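Local coordinates for uncharacterized NTF2-like protein (Burkholderia thailandensis E264, PDB 3EC9) that is of unknown function but has the cone-like fold of the NTF2 superfamily, whose curved sheet and helices enclose a pocket that probably holds a small ligand, at residues B[17-22]-B[113-117]; B[37-43]-B[55-61]; B[73-78]-B[107-113]. All coordinates share one frame; numbering follows the deposited sequence.

Contact 1. Residues B[17-22]-B[113-117]; sequences IVADHY and HVWRV
Helix 17-22 lies over strand 113-117 with its axis 10.4 Å away and the two chain directions 127° apart, a spacing that side chains from both elements must fill. Alternation in the strand sends His113, Trp115 and Val117 toward the helix, where Ile17, Val18, His21 and Tyr22 meet them. Trp115 has the broadest surface and is used on several sides. Val18 lays CG1 almost straight above its five-membered ring, 3.6 Å from the ring centroid, in a CH-pi contact. CG1 is anti to the backbone N (chi1 169°), while the other methyl, CG2, packs against Trp115 CB and CG, so valine's short branch serves both the ring and its root. At the indole edge Trp115 NE1 donates to Tyr22 OH over 2.9 Å, with the hydroxyl in the indole plane and an N-H...O angle of 165°. The same hydroxyl lies 2.7 Å from His113 ND1 in a second hydrogen bond, so two ring nitrogens fix the phenol end in a buried setting. The Tyr22 and His113 rings meet rim to rim. His113 NE2 in turn bonds to Tyr96, extending the polar chain. His21 turns a face to Trp115, whose CH2 stands 3.5 Å from His21 CD2; the ring's polar ends are used otherwise, ND1 by the carbonyl of Met33 and NE2 by a glycerol probably from the crystallisation liquor. Beyond the aromatics, Ile17 CD1 and Val117 CG1 meet at 4.0 Å as plain aliphatic packing. An N-terminal helix laid across the concave side of a curved sheet is characteristic of the NTF2-like fold, and the aromatic cluster with its linked hydroxyl and imidazole is consistent with a lining of the family's central pocket.

Contact 2. Residues B[37-43]-B[55-61]; sequences IAPAIEW and YRSADEI
Ile61, from the first turn of helix 58-72, packs against Ile41 and Trp43 and makes the tight half of this contact. Its CG2, anti to the backbone N, stands over the centre of the six-membered ring of Trp43, 3.9 Å from the centroid. The extended CG1-CD1 arm runs along the indole and carries Ile61 CD1 to Trp43 CB at 3.7 Å and Ile41 CG1 at 3.9 Å. Ile41 CG2 presses on the backbone, 3.5 Å from Ser57 N, and Ile37 adds a methyl against Ala58 and Ile61. Phe125 stacks on Trp43, and NE1 of the indole bonds to Glu45. Beside this core, Trp43 and Tyr55 form an antiparallel hydrogen-bonded pair: Trp43 N gives to Tyr55 O at 3.0 Å, and Tyr55 N returns the bond to Trp43 O at 2.8 Å.

The solvent side is looser. Glu42 and Arg56 carry opposite charges, yet Glu42 OE2 and Arg56 NH2 remain 4.3 Å apart, too far for a salt bridge; one water instead takes a hydrogen bond from Arg56 NE and gives one to Glu42 OE2. Another water lies between the carbonyls of Ile41 and Arg56. Ser57 caps the helix by accepting from Glu60 N, and Glu60 OE1 receives Arg56 N at 2.9 Å. The chemistry thus implies a junction held by aliphatic and CH-pi packing and by backbone hydrogen bonds, with Glu42 and Arg56 bridged by water rather than by a direct ion pair.

Contact 3. Residues B[73-78]-B[107-113]; sequences WDGYTF and FECRVAH
Trp73, just past the end of a helix, offers the face of its six-membered ring to the edge of Phe107, an offset edge-to-face pair with planes 69° apart; Trp73 CZ3 and Phe107 CE1 come to 3.5 Å. Phe107 holds CG between its backbone N and carbonyl carbon (chi1 79°), the crowded position, which carries the ring across to the other strand. The chain then turns at Asp74 and Gly75, the latter at a positive phi that glycine adopts easily. Tyr76 brings its ring end back to the same phenylalanine, CE2 meeting Phe107 CZ at 3.7 Å, and completes a cluster of three aromatics. Two residues on, Phe78 is gripped differently: Val111 CG1 touches its rim, 3.4 Å from CE1, while His113 directs its imidazole edge at the Phe78 face, with CE1 of the histidine 3.8 Å from Phe78 CE1. Large aromatic side chains suit this place because they must span the width of strand 89-100, which lies between the two segments in the sheet and takes their backbone bonds; no hydrogen bond joins the segments directly. Side chains thus meet across a central strand on one face of a strongly bent sheet, the concave inner wall characteristic of NTF2-like proteins.

In the fold
From the N terminus, helix 14-26 comes first and meets strand 106-118 some ninety residues later, so contact 1 closes the longest loop, and the other two contacts both fall within it. Contact 2 closes early, joining the short strands 37-38 and 41-45 to the end of strand 53-55 and the start of helix 58-72. That helix leads directly into strand 73-86, where contact 3 opens; contact 3 closes on strand 106-118, used again by contact 1, and His113 belongs to both. Contacts 2 and 3 follow in series, with centres about 21 Å apart. Contact 1 touches each: helix 14-26, through His21 and Tyr22, and strand 106-118, through Trp115, connect Trp43 of strand 41-45 with Phe78 of strand 73-86.

Contact 1. Residues B[17-22]-B[113-117]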
loop_
_atom_site.group_PDB
_atom_site.type_symbol
_atom_site.label_atom_id
_atom_site.label_comp_id
_atom_site.label_asym_id
_atom_site.label_seq_id
_atom_site.Cartn_x
_atom_site.Cartn_y
_atom_site.Cartn_z
ATOM N N ILE B 17 -2.048 -16.446 -11.669
ATOM C CA ILE B 17 -2.483 -15.476 -12.662
ATOM C C ILE B 17 -1.785 -14.116 -12.440
ATOM O O ILE B 17 -1.320 -13.458 -13.363
ATOM C CB ILE B 17 -4.026 -15.315 -12.636
ATOM C CG1 ILE B 17 -4.644 -16.630 -13.134
ATOM C CG2 ILE B 17 -4.543 -14.101 -13.503
ATOM C CD1 ILE B 17 -6.177 -16.761 -12.981
ATOM N N VAL B 18 -1.734 -13.678 -11.181
ATOM C CA VAL B 18 -1.077 -12.412 -10.861
ATOM C C VAL B 18 0.431 -12.528 -11.024
ATOM O O VAL B 18 1.060 -11.653 -11.596
ATOM C CB VAL B 18 -1.463 -11.949 -9.435
ATOM C CG1 VAL B 18 -0.584 -10.757 -8.949
ATOM C CG2 VAL B 18 -2.948 -11.591 -9.408
ATOM N N ALA B 19 1.028 -13.643 -10.575
ATOM C CA ALA B 19 2.439 -13.896 -10.863
ATOM C C ALA B 19 2.743 -13.826 -12.364
ATOM O O ALA B 19 3.776 -13.256 -12.766
ATOM C CB ALA B 19 2.877 -15.259 -10.290
ATOM N N ASP B 20 1.879 -14.428 -13.185
ATOM C CA ASP B 20 2.060 -14.348 -14.660
ATOM C C ASP B 20 2.062 -12.896 -15.160
ATOM O O ASP B 20 2.860 -12.502 -16.022
ATOM C CB ASP B 20 0.940 -15.064 -15.375
ATOM C CG ASP B 20 1.047 -16.564 -15.296
ATOM O OD1 ASP B 20 2.117 -17.115 -14.962
ATOM O OD2 ASP B 20 0.034 -17.202 -15.628
ATOM N N HIS B 21 1.128 -12.097 -14.630
ATOM C CA HIS B 21 1.111 -10.661 -14.935
ATOM C C HIS B 21 2.453 -9.994 -14.620
ATOM O O HIS B 21 3.007 -9.281 -15.438
ATOM C CB HIS B 21 -0.016 -9.878 -14.225
ATOM C CG HIS B 21 0.144 -8.418 -14.379
ATOM N ND1 HIS B 21 -0.303 -7.739 -15.491
ATOM C CD2 HIS B 21 0.813 -7.511 -13.626
ATOM C CE1 HIS B 21 0.074 -6.476 -15.405
ATOM N NE2 HIS B 21 0.735 -6.308 -14.278
ATOM N N TYR B 22 2.960 -10.217 -13.417
ATOM C CA TYR B 22 4.190 -9.562 -12.995
ATOM C C TYR B 22 5.379 -9.959 -13.866
ATOM O O TYR B 22 6.190 -9.121 -14.222
ATOM C CB TYR B 22 4.503 -9.881 -11.546
ATOM C CG TYR B 22 3.750 -9.022 -10.537
ATOM C CD1 TYR B 22 3.795 -7.627 -10.566
ATOM C CD2 TYR B 22 3.037 -9.617 -9.508
ATOM C CE1 TYR B 22 3.102 -6.826 -9.589
ATOM C CE2 TYR B 22 2.339 -8.857 -8.563
ATOM C CZ TYR B 22 2.399 -7.478 -8.598
ATOM O OH TYR B 22 1.752 -6.783 -7.615
ATOM N N HIS B 113 0.423 -3.733 -4.090
ATOM C CA HIS B 113 -0.664 -3.868 -5.049
ATOM C C HIS B 113 -1.649 -4.916 -4.565
ATOM O O HIS B 113 -1.258 -6.039 -4.240
ATOM C CB HIS B 113 -0.177 -4.362 -6.393
ATOM C CG HIS B 113 0.899 -3.534 -6.996
ATOM N ND1 HIS B 113 1.988 -4.081 -7.629
ATOM C CD2 HIS B 113 1.017 -2.192 -7.127
ATOM C CE1 HIS B 113 2.753 -3.113 -8.093
ATOM N NE2 HIS B 113 2.171 -1.960 -7.838
ATOM N N VAL B 114 -2.910 -4.522 -4.491
ATOM C CA VAL B 114 -3.986 -5.448 -4.119
ATOM C C VAL B 114 -4.797 -5.834 -5.363
ATOM O O VAL B 114 -5.269 -4.967 -6.110
ATOM C CB VAL B 114 -4.945 -4.844 -3.041
ATOM C CG1 VAL B 114 -6.105 -5.825 -2.745
ATOM C CG2 VAL B 114 -4.158 -4.471 -1.772
ATOM N N TRP B 115 -4.853 -7.139 -5.616
ATOM C CA TRP B 115 -5.472 -7.711 -6.811
ATOM C C TRP B 115 -6.651 -8.586 -6.400
ATOM O O TRP B 115 -6.566 -9.280 -5.380
ATOM C CB TRP B 115 -4.496 -8.655 -7.515
ATOM C CG TRP B 115 -3.205 -8.067 -7.956
ATOM C CD1 TRP B 115 -2.059 -7.941 -7.221
ATOM C CD2 TRP B 115 -2.910 -7.560 -9.252
ATOM N NE1 TRP B 115 -1.055 -7.390 -7.995
ATOM C CE2 TRP B 115 -1.558 -7.130 -9.243
ATOM C CE3 TRP B 115 -3.649 -7.426 -10.427
ATOM C CZ2 TRP B 115 -0.943 -6.584 -10.373
ATOM C CZ3 TRP B 115 -3.036 -6.888 -11.537
ATOM C CH2 TRP B 115 -1.724 -6.477 -11.513
ATOM N N ARG B 116 -7.695 -8.611 -7.227
ATOM C CA ARG B 116 -8.814 -9.553 -7.063
ATOM C C ARG B 116 -9.060 -10.258 -8.404
ATOM O O ARG B 116 -9.100 -9.614 -9.447
ATOM C CB ARG B 116 -10.088 -8.827 -6.604
ATOM C CG ARG B 116 -11.284 -9.764 -6.345
ATOM C CD ARG B 116 -12.425 -9.089 -5.549
ATOM N NE ARG B 116 -13.055 -7.981 -6.272
ATOM C CZ ARG B 116 -12.880 -6.681 -6.020
ATOM N NH1 ARG B 116 -12.084 -6.264 -5.036
ATOM N NH2 ARG B 116 -13.522 -5.787 -6.759
ATOM N N VAL B 117 -9.187 -11.586 -8.350
ATOM C CA VAL B 117 -9.473 -12.426 -9.517
ATOM C C VAL B 117 -10.840 -13.067 -9.279
ATOM O O VAL B 117 -11.174 -13.515 -8.156
ATOM C CB VAL B 117 -8.359 -13.479 -9.698
ATOM C CG1 VAL B 117 -8.657 -14.462 -10.858
ATOM C CG2 VAL B 117 -7.032 -12.768 -9.936
#

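Contact 2. Residues B[37-43]-B[55-61]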
loop_
_atom_site.group_PDB
_atom_site.type_symbol
_atom_site.label_atom_id
_atom_site.label_comp_id
_atom_site.label_asym_id
_atom_site.label_seq_id
_atom_site.Cartn_x
_atom_site.Cartn_y
_atom_site.Cartn_z
ATOM N N ILE B 37 -6.948 -9.786 -18.017
ATOM C CA ILE B 37 -7.728 -8.651 -17.554
ATOM C C ILE B 37 -9.192 -8.834 -17.949
ATOM O O ILE B 37 -9.513 -9.025 -19.132
ATOM C CB ILE B 37 -7.148 -7.338 -18.116
ATOM C CG1 ILE B 37 -5.750 -7.096 -17.559
ATOM C CG2 ILE B 37 -7.993 -6.104 -17.774
ATOM C CD1 ILE B 37 -5.619 -6.711 -16.039
ATOM N N ALA B 38 -10.079 -8.720 -16.963
ATOM C CA ALA B 38 -11.524 -8.881 -17.230
ATOM C C ALA B 38 -12.078 -7.674 -17.968
ATOM O O ALA B 38 -11.596 -6.535 -17.835
ATOM C CB ALA B 38 -12.282 -9.060 -15.943
ATOM N N PRO B 39 -13.107 -7.909 -18.786
ATOM C CA PRO B 39 -13.880 -6.811 -19.355
ATOM C C PRO B 39 -14.328 -5.815 -18.283
ATOM O O PRO B 39 -14.363 -4.608 -18.517
ATOM C CB PRO B 39 -15.107 -7.523 -19.899
ATOM C CG PRO B 39 -14.605 -8.868 -20.306
ATOM C CD PRO B 39 -13.575 -9.231 -19.257
ATOM N N ALA B 40 -14.674 -6.339 -17.115
ATOM C CA ALA B 40 -15.208 -5.541 -16.021
ATOM C C ALA B 40 -14.089 -4.980 -15.108
ATOM O O ALA B 40 -14.369 -4.522 -14.022
ATOM C CB ALA B 40 -16.168 -6.405 -15.205
ATOM N N ILE B 41 -12.849 -4.983 -15.581
ATOM C CA ILE B 41 -11.710 -4.510 -14.771
ATOM C C ILE B 41 -11.933 -3.122 -14.137
ATOM O O ILE B 41 -12.404 -2.216 -14.806
ATOM C CB ILE B 41 -10.400 -4.435 -15.643
ATOM C CG1 ILE B 41 -9.155 -4.119 -14.804
ATOM C CG2 ILE B 41 -10.563 -3.423 -16.769
ATOM C CD1 ILE B 41 -8.883 -5.122 -13.718
ATOM N N GLU B 42 -11.550 -2.969 -12.862
ATOM C CA GLU B 42 -11.343 -1.676 -12.221
ATOM C C GLU B 42 -9.891 -1.634 -11.731
ATOM O O GLU B 42 -9.522 -2.369 -10.827
ATOM C CB GLU B 42 -12.355 -1.484 -11.089
ATOM C CG GLU B 42 -13.789 -1.475 -11.610
ATOM C CD GLU B 42 -14.838 -1.243 -10.532
ATOM O OE1 GLU B 42 -14.472 -0.923 -9.374
ATOM O OE2 GLU B 42 -16.039 -1.376 -10.866
ATOM N N TRP B 43 -9.077 -0.818 -12.383
ATOM C CA TRP B 43 -7.648 -0.709 -12.108
ATOM C C TRP B 43 -7.385 0.717 -11.606
ATOM O O TRP B 43 -7.491 1.699 -12.352
ATOM C CB TRP B 43 -6.889 -1.003 -13.387
ATOM C CG TRP B 43 -5.433 -0.875 -13.314
ATOM C CD1 TRP B 43 -4.698 0.280 -13.060
ATOM C CD2 TRP B 43 -4.467 -1.905 -13.542
ATOM N NE1 TRP B 43 -3.365 0.019 -13.125
ATOM C CE2 TRP B 43 -3.182 -1.306 -13.434
ATOM C CE3 TRP B 43 -4.555 -3.264 -13.869
ATOM C CZ2 TRP B 43 -1.985 -2.032 -13.599
ATOM C CZ3 TRP B 43 -3.337 -3.996 -14.011
ATOM C CH2 TRP B 43 -2.084 -3.363 -13.880
ATOM N N TYR B 55 -9.255 2.945 -14.099
ATOM C CA TYR B 55 -9.286 2.602 -15.519
ATOM C C TYR B 55 -10.064 1.336 -15.717
ATOM O O TYR B 55 -9.964 0.405 -14.920
ATOM C CB TYR B 55 -7.851 2.469 -16.037
ATOM C CG TYR B 55 -7.092 3.751 -15.816
ATOM C CD1 TYR B 55 -7.311 4.854 -16.614
ATOM C CD2 TYR B 55 -6.223 3.916 -14.737
ATOM C CE1 TYR B 55 -6.691 6.034 -16.364
ATOM C CE2 TYR B 55 -5.569 5.072 -14.516
ATOM C CZ TYR B 55 -5.804 6.150 -15.327
ATOM O OH TYR B 55 -5.163 7.349 -15.090
ATOM N N ARG B 56 -10.829 1.293 -16.803
ATOM C CA ARG B 56 -11.924 0.319 -16.904
ATOM C C ARG B 56 -11.830 -0.553 -18.163
ATOM O O ARG B 56 -12.815 -1.189 -18.560
ATOM C CB ARG B 56 -13.277 1.033 -16.792
ATOM C CG ARG B 56 -13.468 1.702 -15.424
ATOM C CD ARG B 56 -14.890 2.087 -15.174
ATOM N NE ARG B 56 -15.169 2.020 -13.747
ATOM C CZ ARG B 56 -14.889 2.977 -12.872
ATOM N NH1 ARG B 56 -14.326 4.128 -13.266
ATOM N NH2 ARG B 56 -15.181 2.769 -11.580
ATOM N N SER B 57 -10.648 -0.612 -18.772
ATOM C CA SER B 57 -10.391 -1.551 -19.860
ATOM C C SER B 57 -8.906 -1.721 -19.971
ATOM O O SER B 57 -8.140 -0.844 -19.531
ATOM C CB SER B 57 -10.918 -1.040 -21.232
ATOM O OG SER B 57 -10.262 0.157 -21.657
ATOM N N ALA B 58 -8.509 -2.838 -20.565
ATOM C CA ALA B 58 -7.100 -3.058 -20.889
ATOM C C ALA B 58 -6.523 -1.902 -21.728
ATOM O O ALA B 58 -5.433 -1.403 -21.444
ATOM C CB ALA B 58 -6.886 -4.406 -21.612
ATOM N N ASP B 59 -7.277 -1.425 -22.730
ATOM C CA ASP B 59 -6.832 -0.291 -23.568
ATOM C C ASP B 59 -6.514 0.936 -22.755
ATOM O O ASP B 59 -5.493 1.595 -22.984
ATOM C CB ASP B 59 -7.882 0.089 -24.643
ATOM C CG ASP B 59 -7.519 1.379 -25.405
ATOM O OD1 ASP B 59 -6.497 1.413 -26.138
ATOM O OD2 ASP B 59 -8.261 2.375 -25.253
ATOM N N GLU B 60 -7.404 1.266 -21.814
ATOM C CA GLU B 60 -7.193 2.412 -20.931
ATOM C C GLU B 60 -5.933 2.256 -20.112
ATOM O O GLU B 60 -5.125 3.185 -19.979
ATOM C CB GLU B 60 -8.380 2.594 -19.985
ATOM C CG GLU B 60 -9.591 3.237 -20.639
ATOM C CD GLU B 60 -10.788 3.256 -19.703
ATOM O OE1 GLU B 60 -10.623 3.620 -18.516
ATOM O OE2 GLU B 60 -11.900 2.908 -20.170
ATOM N N ILE B 61 -5.768 1.065 -19.552
ATOM C CA ILE B 61 -4.625 0.813 -18.682
ATOM C C ILE B 61 -3.337 0.964 -19.479
ATOM O O ILE B 61 -2.379 1.603 -19.048
ATOM C CB ILE B 61 -4.733 -0.586 -18.050
ATOM C CG1 ILE B 61 -5.964 -0.628 -17.138
ATOM C CG2 ILE B 61 -3.455 -0.907 -17.241
ATOM C CD1 ILE B 61 -6.512 -2.123 -16.862
HETATM O O HOH W 1 -14.728 -2.170 -16.409
HETATM O O HOH W 2 -15.682 -0.968 -14.027
#

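Contact 3. Residues B[73-78]-B[107-113]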
loop_
_atom_site.group_PDB
_atom_site.type_symbol
_atom_site.label_atom_id
_atom_site.label_comp_id
_atom_site.label_asym_id
_atom_site.label_seq_id
_atom_site.Cartn_x
_atom_site.Cartn_y
_atom_site.Cartn_z
ATOM N N TRP B 73 9.190 8.811 -17.809
ATOM C CA TRP B 73 10.256 8.246 -16.955
ATOM C C TRP B 73 11.207 7.421 -17.803
ATOM O O TRP B 73 10.777 6.737 -18.761
ATOM C CB TRP B 73 9.656 7.318 -15.889
ATOM C CG TRP B 73 8.707 7.985 -14.995
ATOM C CD1 TRP B 73 7.371 8.174 -15.230
ATOM C CD2 TRP B 73 8.984 8.620 -13.756
ATOM N NE1 TRP B 73 6.801 8.836 -14.209
ATOM C CE2 TRP B 73 7.738 9.101 -13.252
ATOM C CE3 TRP B 73 10.141 8.761 -12.953
ATOM C CZ2 TRP B 73 7.623 9.770 -12.040
ATOM C CZ3 TRP B 73 10.013 9.439 -11.737
ATOM C CH2 TRP B 73 8.766 9.933 -11.298
ATOM N N ASP B 74 12.496 7.509 -17.452
ATOM C CA ASP B 74 13.534 6.617 -17.923
ATOM C C ASP B 74 13.705 5.470 -16.926
ATOM O O ASP B 74 13.908 5.698 -15.728
ATOM C CB ASP B 74 14.853 7.371 -18.017
ATOM C CG ASP B 74 15.963 6.538 -18.684
ATOM O OD1 ASP B 74 15.654 5.529 -19.367
ATOM O OD2 ASP B 74 17.153 6.916 -18.552
ATOM N N GLY B 75 13.550 4.228 -17.400
ATOM C CA GLY B 75 13.856 3.081 -16.584
ATOM C C GLY B 75 12.906 2.849 -15.415
ATOM O O GLY B 75 13.322 2.353 -14.348
ATOM N N TYR B 76 11.649 3.225 -15.621
ATOM C CA TYR B 76 10.613 2.986 -14.625
ATOM C C TYR B 76 10.490 1.478 -14.387
ATOM O O TYR B 76 10.218 0.718 -15.313
ATOM C CB TYR B 76 9.230 3.564 -15.018
ATOM C CG TYR B 76 8.372 3.688 -13.760
ATOM C CD1 TYR B 76 7.650 2.605 -13.243
ATOM C CD2 TYR B 76 8.334 4.869 -13.049
ATOM C CE1 TYR B 76 6.933 2.723 -12.057
ATOM C CE2 TYR B 76 7.592 5.000 -11.906
ATOM C CZ TYR B 76 6.918 3.903 -11.394
ATOM O OH TYR B 76 6.182 4.070 -10.232
ATOM N N THR B 77 10.707 1.060 -13.141
ATOM C CA THR B 77 10.836 -0.372 -12.813
ATOM C C THR B 77 10.045 -0.738 -11.563
ATOM O O THR B 77 10.026 0.032 -10.610
ATOM C CB THR B 77 12.335 -0.679 -12.543
ATOM O OG1 THR B 77 13.106 -0.363 -13.716
ATOM C CG2 THR B 77 12.565 -2.144 -12.208
ATOM N N PHE B 78 9.447 -1.929 -11.578
ATOM C CA PHE B 78 8.884 -2.551 -10.387
ATOM C C PHE B 78 9.653 -3.819 -10.123
ATOM O O PHE B 78 9.843 -4.623 -11.036
ATOM C CB PHE B 78 7.401 -2.890 -10.545
ATOM C CG PHE B 78 6.859 -3.669 -9.402
ATOM C CD1 PHE B 78 6.798 -3.108 -8.133
ATOM C CD2 PHE B 78 6.440 -4.969 -9.582
ATOM C CE1 PHE B 78 6.316 -3.841 -7.068
ATOM C CE2 PHE B 78 5.964 -5.694 -8.525
ATOM C CZ PHE B 78 5.906 -5.114 -7.257
ATOM N N PHE B 107 14.095 8.353 -8.074
ATOM C CA PHE B 107 13.498 7.990 -6.782
ATOM C C PHE B 107 13.535 6.476 -6.699
ATOM O O PHE B 107 13.661 5.746 -7.710
ATOM C CB PHE B 107 12.013 8.439 -6.666
ATOM C CG PHE B 107 11.056 7.515 -7.405
ATOM C CD1 PHE B 107 10.895 7.625 -8.792
ATOM C CD2 PHE B 107 10.351 6.532 -6.750
ATOM C CE1 PHE B 107 10.051 6.790 -9.465
ATOM C CE2 PHE B 107 9.500 5.691 -7.431
ATOM C CZ PHE B 107 9.359 5.804 -8.789
ATOM N N GLU B 108 13.383 5.999 -5.461
ATOM C CA GLU B 108 13.085 4.615 -5.190
ATOM C C GLU B 108 12.104 4.609 -4.015
ATOM O O GLU B 108 12.284 5.308 -3.056
ATOM C CB GLU B 108 14.365 3.841 -4.859
ATOM C CG GLU B 108 14.143 2.388 -4.497
ATOM C CD GLU B 108 15.401 1.621 -4.358
ATOM O OE1 GLU B 108 16.455 2.241 -4.137
ATOM O OE2 GLU B 108 15.335 0.375 -4.492
ATOM N N CYS B 109 11.084 3.783 -4.079
ATOM C CA CYS B 109 10.162 3.692 -2.925
ATOM C C CYS B 109 9.414 2.357 -2.874
ATOM O O CYS B 109 9.496 1.538 -3.805
ATOM C CB CYS B 109 9.171 4.869 -2.964
ATOM S SG CYS B 109 7.882 4.714 -4.271
ATOM N N ARG B 110 8.669 2.150 -1.802
ATOM C CA ARG B 110 7.888 0.943 -1.626
ATOM C C ARG B 110 6.526 1.041 -2.268
ATOM O O ARG B 110 5.969 2.139 -2.491
ATOM C CB ARG B 110 7.760 0.628 -0.135
ATOM C CG ARG B 110 9.110 0.312 0.566
ATOM C CD ARG B 110 9.561 -1.043 0.227
ATOM N NE ARG B 110 8.877 -2.065 1.021
ATOM C CZ ARG B 110 8.920 -3.368 0.764
ATOM N NH1 ARG B 110 9.516 -3.818 -0.331
ATOM N NH2 ARG B 110 8.371 -4.233 1.601
ATOM N N VAL B 111 5.957 -0.122 -2.546
ATOM C CA VAL B 111 4.629 -0.210 -3.130
ATOM C C VAL B 111 3.999 -1.546 -2.743
ATOM O O VAL B 111 4.682 -2.574 -2.674
ATOM C CB VAL B 111 4.614 -0.025 -4.673
ATOM C CG1 VAL B 111 5.564 -0.980 -5.384
ATOM C CG2 VAL B 111 3.155 -0.149 -5.199
ATOM N N ALA B 112 2.693 -1.512 -2.477
ATOM C CA ALA B 112 1.866 -2.702 -2.419
ATOM C C ALA B 112 0.748 -2.593 -3.468
ATOM O O ALA B 112 0.210 -1.474 -3.729
ATOM C CB ALA B 112 1.261 -2.913 -1.019
ATOM N N HIS B 113 0.423 -3.733 -4.090
ATOM C CA HIS B 113 -0.664 -3.868 -5.049
ATOM C C HIS B 113 -1.649 -4.916 -4.565
ATOM O O HIS B 113 -1.258 -6.039 -4.240
ATOM C CB HIS B 113 -0.177 -4.362 -6.393
ATOM C CG HIS B 113 0.899 -3.534 -6.996
ATOM N ND1 HIS B 113 1.988 -4.081 -7.629
ATOM C CD2 HIS B 113 1.017 -2.192 -7.127
ATOM C CE1 HIS B 113 2.753 -3.113 -8.093
ATOM N NE2 HIS B 113 2.171 -1.960 -7.838
#